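PDB 3EEF: N-carbamoylsarcosine amidase related protein from Thermoplasma acidophilum, which probably hydrolyses N-carbamoylsarcosine or a related amide, as a zinc-binding member of the isochorismatase-like family of hydrolases. Local coordinates for residues 13-19 with 63-67; 46-50 with 75-81. All coordinates share one frame; numbering follows the deposited sequence.

Contact 1: 13-19 with 63-67; sequences EFIHGRL and GRHSM. With ZN (zinc ion), chain C.
Glu13 reaches across from helix 12-15 and takes hold of the backbone at Ser66, just past the zinc ligand His65. From CB the chain runs out almost straight: CG lies opposite the backbone N (chi1 179°), the next bond is extended too, and the carboxyl carbon CD comes within 3.9 Å of His65 CA. The two oxygens then divide the work. OE1 accepts the Ser66 N-H at 2.7 Å, a nearly straight bond (173°) that arrives from above the carboxylate plane. OE2 lies 3.6 Å from His65 CB and also receives Arg18 NE at 3.0 Å, a salt bridge made within the segment 13-19 itself, although its hydrogen-bond angle is poor. Arg18 is bent at chi3, and its NH2 is shared weakly between Glu13 OE2 and Arg64 O, so the carboxylate and the guanidinium together follow the backbone from Arg64 to Ser66.

The contact belongs to the wall of the zinc site in an isochorismatase-like alpha/beta fold built round a parallel sheet. Zinc is bound by His65 NE2 at 2.2 Å, with Asp50, His52 and Glu58 completing the site. At the other ring nitrogen, ND1 donates to Gly63 O, 3.0 Å away and close to the plane of the imidazole, which fixes the rotation of the ring and leaves NE2 for the metal. Phe14 adds an apolar neighbour, its CZ 3.7 Å from His65 CD2, and Leu19 CD1 approaches His65 CB more loosely. Ser66 OG is hydrogen-bonded to Asp50 O, tying the residue after one metal ligand to the backbone of another.

Contact 2: 46-50 with 75-81; sequences VYVND and VIDEIRP. With ZN (zinc ion), chain C.
Tyr47 turns its CG opposite its own carbonyl carbon (chi1 -65°), which carries the ring off strand 45-50 and in among Val75, Ile79 and Pro81. Val75 meets it with CG1 opposite its backbone N (chi1 166°), an arrangement that leaves CG2 beside both Tyr47 and Asn49. Pro81 lies over one face of the tyrosine ring: its CG is 4.0 Å from the ring centroid and 12° off the normal, a CH-pi contact, while Pro81 CB packs against Tyr47 CE2 at 3.6 Å. The two branches of Val75 approach the CD1 and CE1 side of the ring. Tyr47 OH gives a weak hydrogen bond to Ile79 O, 2.9 Å away. Two residues further along the strand, Asn49 ND2 comes within 3.4 Å of Val75 CG2. The strand ends in Asp50, whose OD2 binds the zinc ion at 2.0 Å while OD1 forms a salt bridge with Lys90.

The segment 75-81, with its short 3-10 turn at 77-78, is thereby laid beside the parallel sheet. With an alanine in place of the tyrosine, Pro81 would probably lose its aromatic partner and Ile79 O its hydroxyl donor, and a gap would open between strand and loop. Apart from one weak hydrogen bond and the Asn49 amide against Val75, the join is apolar, consistent with packing round the ring doing most of the holding.

How the contacts relate
From the N terminus, the chain leaves strand 3-8 and in helix 12-15 and the turn after it supplies the first side of contact 1. It then runs through helix 22-40 into strand 45-50, the first side of contact 2, before reaching 63-67 and closing contact 1 across 43 residues. Twenty-four residues separate the two segments of contact 2, which closes at 75-81, ahead of strand 86-90. The segments alternate, so the two loops cross rather than nest. Both reach the same zinc, contact 1 through His65 and contact 2 through Asp50. A probable hydrogen bond between His16 and Glu78 and packing of Ile15 on Ile76 tie the helix 12-15 region directly to the loop 75-81.

Contact 1: 13-19 with 63-67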
# COMPACT_ATOMS: atom_id res chain seq x y z
N GLU A 13 26.95 9.12 3.81
CA GLU A 13 27.05 10.08 2.73
C GLU A 13 26.45 11.42 3.10
O GLU A 13 26.88 12.43 2.57
CB GLU A 13 26.40 9.55 1.46
CG GLU A 13 26.43 10.53 0.27
CD GLU A 13 26.11 9.85 -1.03
OE1 GLU A 13 25.88 8.62 -1.01
OE2 GLU A 13 26.10 10.53 -2.07
N PHE A 14 25.45 11.44 3.99
CA PHE A 14 24.83 12.71 4.38
C PHE A 14 25.47 13.37 5.61
O PHE A 14 25.20 14.54 5.88
CB PHE A 14 23.32 12.55 4.61
CG PHE A 14 22.53 12.25 3.35
CD1 PHE A 14 22.51 13.13 2.29
CD2 PHE A 14 21.75 11.10 3.26
CE1 PHE A 14 21.77 12.85 1.14
CE2 PHE A 14 21.00 10.82 2.13
CZ PHE A 14 21.00 11.69 1.07
N ILE A 15 26.30 12.61 6.34
CA ILE A 15 26.92 13.07 7.60
C ILE A 15 28.43 13.23 7.43
O ILE A 15 28.99 14.26 7.80
CB ILE A 15 26.68 12.07 8.77
CG1 ILE A 15 25.19 11.94 9.10
CG2 ILE A 15 27.40 12.52 10.05
CD1 ILE A 15 24.53 13.23 9.55
N HIS A 16 29.07 12.20 6.88
CA HIS A 16 30.53 12.15 6.75
C HIS A 16 31.04 12.34 5.34
O HIS A 16 32.16 12.78 5.17
CB HIS A 16 31.10 10.83 7.30
CG HIS A 16 30.96 10.68 8.78
ND1 HIS A 16 31.41 11.64 9.66
CD2 HIS A 16 30.39 9.71 9.54
CE1 HIS A 16 31.13 11.26 10.90
NE2 HIS A 16 30.52 10.10 10.85
N GLY A 17 30.24 12.02 4.32
CA GLY A 17 30.76 11.94 2.95
C GLY A 17 30.29 12.99 1.97
O GLY A 17 30.24 14.16 2.28
N ARG A 18 29.92 12.55 0.77
CA ARG A 18 29.80 13.43 -0.39
C ARG A 18 28.78 14.58 -0.20
O ARG A 18 28.99 15.69 -0.70
CB ARG A 18 29.46 12.57 -1.61
CG ARG A 18 29.43 13.29 -2.94
CD ARG A 18 29.12 12.32 -4.09
NE ARG A 18 27.70 12.00 -4.17
CZ ARG A 18 26.76 12.84 -4.61
NH1 ARG A 18 27.06 14.06 -5.00
NH2 ARG A 18 25.48 12.44 -4.64
N LEU A 19 27.70 14.33 0.54
CA LEU A 19 26.67 15.36 0.75
C LEU A 19 26.63 15.83 2.21
O LEU A 19 25.63 16.35 2.68
CB LEU A 19 25.30 14.86 0.29
CG LEU A 19 25.08 14.74 -1.22
CD1 LEU A 19 23.81 13.90 -1.53
CD2 LEU A 19 24.98 16.13 -1.86
N GLY A 63 20.50 12.24 -8.83
CA GLY A 63 21.67 11.43 -9.18
C GLY A 63 21.90 10.35 -8.11
O GLY A 63 21.14 10.28 -7.16
N ARG A 64 22.95 9.53 -8.28
CA ARG A 64 23.23 8.47 -7.33
C ARG A 64 23.57 9.02 -5.95
O ARG A 64 24.31 10.00 -5.81
CB ARG A 64 24.35 7.56 -7.84
CG ARG A 64 23.86 6.61 -8.91
CD ARG A 64 24.96 6.19 -9.84
NE ARG A 64 25.55 4.91 -9.47
CZ ARG A 64 25.40 3.76 -10.14
NH1 ARG A 64 24.66 3.67 -11.25
NH2 ARG A 64 26.02 2.68 -9.69
N HIS A 65 23.00 8.41 -4.93
CA HIS A 65 23.30 8.75 -3.54
C HIS A 65 22.80 7.60 -2.67
O HIS A 65 21.80 6.95 -3.01
CB HIS A 65 22.64 10.11 -3.15
CG HIS A 65 21.14 10.07 -3.11
ND1 HIS A 65 20.35 10.18 -4.24
CD2 HIS A 65 20.29 9.88 -2.07
CE1 HIS A 65 19.08 10.08 -3.89
NE2 HIS A 65 19.01 9.88 -2.58
N SER A 66 23.51 7.34 -1.56
CA SER A 66 23.12 6.32 -0.61
C SER A 66 22.67 5.06 -1.35
O SER A 66 21.50 4.57 -1.21
CB SER A 66 22.00 6.87 0.32
OG SER A 66 21.84 6.05 1.48
N MSE A 67 23.59 4.54 -2.15
CA MSE A 67 23.35 3.39 -2.99
C MSE A 67 23.43 2.10 -2.18
O MSE A 67 24.16 2.02 -1.19
CB MSE A 67 24.37 3.36 -4.14
CG MSE A 67 24.31 4.59 -5.01
SE MSE A 67 22.52 4.88 -5.79
CE MSE A 67 22.58 3.47 -7.17
ZN ZN C . 17.27 9.04 -1.54

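Contact 2: 46-50 with 75-81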
# COMPACT_ATOMS: atom_id res chain seq x y z
N VAL A 46 13.96 2.03 15.22
CA VAL A 46 13.98 1.59 13.84
C VAL A 46 14.75 2.56 12.94
O VAL A 46 14.37 3.72 12.81
CB VAL A 46 12.53 1.50 13.29
CG1 VAL A 46 12.56 1.00 11.84
CG2 VAL A 46 11.66 0.60 14.21
N TYR A 47 15.81 2.08 12.33
CA TYR A 47 16.56 2.86 11.38
C TYR A 47 15.98 2.60 10.01
O TYR A 47 15.79 1.46 9.62
CB TYR A 47 18.04 2.46 11.38
CG TYR A 47 18.81 2.74 12.67
CD1 TYR A 47 19.67 3.84 12.78
CD2 TYR A 47 18.70 1.90 13.77
CE1 TYR A 47 20.38 4.08 13.95
CE2 TYR A 47 19.40 2.15 14.95
CZ TYR A 47 20.24 3.23 15.03
OH TYR A 47 20.95 3.45 16.20
N VAL A 48 15.69 3.69 9.29
CA VAL A 48 15.22 3.61 7.93
C VAL A 48 16.22 4.38 7.04
O VAL A 48 16.31 5.58 7.13
CB VAL A 48 13.75 4.13 7.79
CG1 VAL A 48 12.78 3.22 8.46
CG2 VAL A 48 13.59 5.48 8.43
N ASN A 49 16.95 3.66 6.18
CA ASN A 49 18.07 4.19 5.38
C ASN A 49 17.92 3.99 3.90
O ASN A 49 17.66 2.87 3.43
CB ASN A 49 19.34 3.47 5.79
CG ASN A 49 19.52 3.45 7.27
OD1 ASN A 49 19.45 4.50 7.91
ND2 ASN A 49 19.70 2.27 7.84
N ASP A 50 18.07 5.06 3.15
CA ASP A 50 18.20 4.94 1.70
C ASP A 50 19.17 3.82 1.34
O ASP A 50 20.24 3.69 1.94
CB ASP A 50 18.65 6.26 1.08
CG ASP A 50 17.47 7.20 0.78
OD1 ASP A 50 16.30 6.80 0.97
OD2 ASP A 50 17.72 8.33 0.30
N VAL A 75 24.77 3.27 8.17
CA VAL A 75 24.50 4.11 9.34
C VAL A 75 25.83 4.57 9.92
O VAL A 75 26.76 3.78 10.02
CB VAL A 75 23.70 3.33 10.44
CG1 VAL A 75 23.71 4.08 11.79
CG2 VAL A 75 22.25 3.02 9.98
N ILE A 76 25.90 5.83 10.33
CA ILE A 76 27.14 6.37 10.88
C ILE A 76 27.50 5.62 12.16
O ILE A 76 26.61 5.22 12.92
CB ILE A 76 27.08 7.90 11.11
CG1 ILE A 76 26.10 8.27 12.24
CG2 ILE A 76 26.75 8.61 9.80
CD1 ILE A 76 26.01 9.79 12.49
N ASP A 77 28.81 5.43 12.39
CA ASP A 77 29.32 4.63 13.52
C ASP A 77 28.96 5.22 14.86
O ASP A 77 28.71 4.50 15.81
CB ASP A 77 30.85 4.46 13.44
CG ASP A 77 31.27 3.56 12.30
OD1 ASP A 77 30.51 2.60 11.99
OD2 ASP A 77 32.34 3.80 11.71
N GLU A 78 28.90 6.55 14.91
CA GLU A 78 28.52 7.26 16.13
C GLU A 78 27.25 6.69 16.79
O GLU A 78 27.17 6.62 18.01
CB GLU A 78 28.32 8.75 15.84
CG GLU A 78 29.62 9.53 15.54
CD GLU A 78 30.06 9.43 14.10
OE1 GLU A 78 29.79 8.41 13.44
OE2 GLU A 78 30.69 10.39 13.62
N ILE A 79 26.27 6.29 15.96
CA ILE A 79 24.99 5.73 16.45
C ILE A 79 24.74 4.36 15.82
O ILE A 79 23.64 4.03 15.43
CB ILE A 79 23.80 6.70 16.19
CG1 ILE A 79 23.70 7.08 14.70
CG2 ILE A 79 23.95 7.96 17.04
CD1 ILE A 79 22.47 7.88 14.38
N ARG A 80 25.80 3.58 15.72
CA ARG A 80 25.74 2.23 15.23
C ARG A 80 24.55 1.53 15.85
O ARG A 80 24.27 1.67 17.04
CB ARG A 80 27.02 1.50 15.63
CG ARG A 80 27.46 0.43 14.67
CD ARG A 80 28.56 -0.47 15.27
NE ARG A 80 29.52 0.25 16.12
CZ ARG A 80 30.62 0.88 15.70
NH1 ARG A 80 30.94 0.93 14.41
NH2 ARG A 80 31.41 1.49 16.59
N PRO A 81 23.83 0.77 15.03
CA PRO A 81 22.69 0.09 15.62
C PRO A 81 23.15 -1.08 16.49
O PRO A 81 24.16 -1.70 16.18
CB PRO A 81 21.90 -0.40 14.40
CG PRO A 81 22.49 0.33 13.23
CD PRO A 81 23.90 0.58 13.58
ZN ZN C . 17.27 9.04 -1.54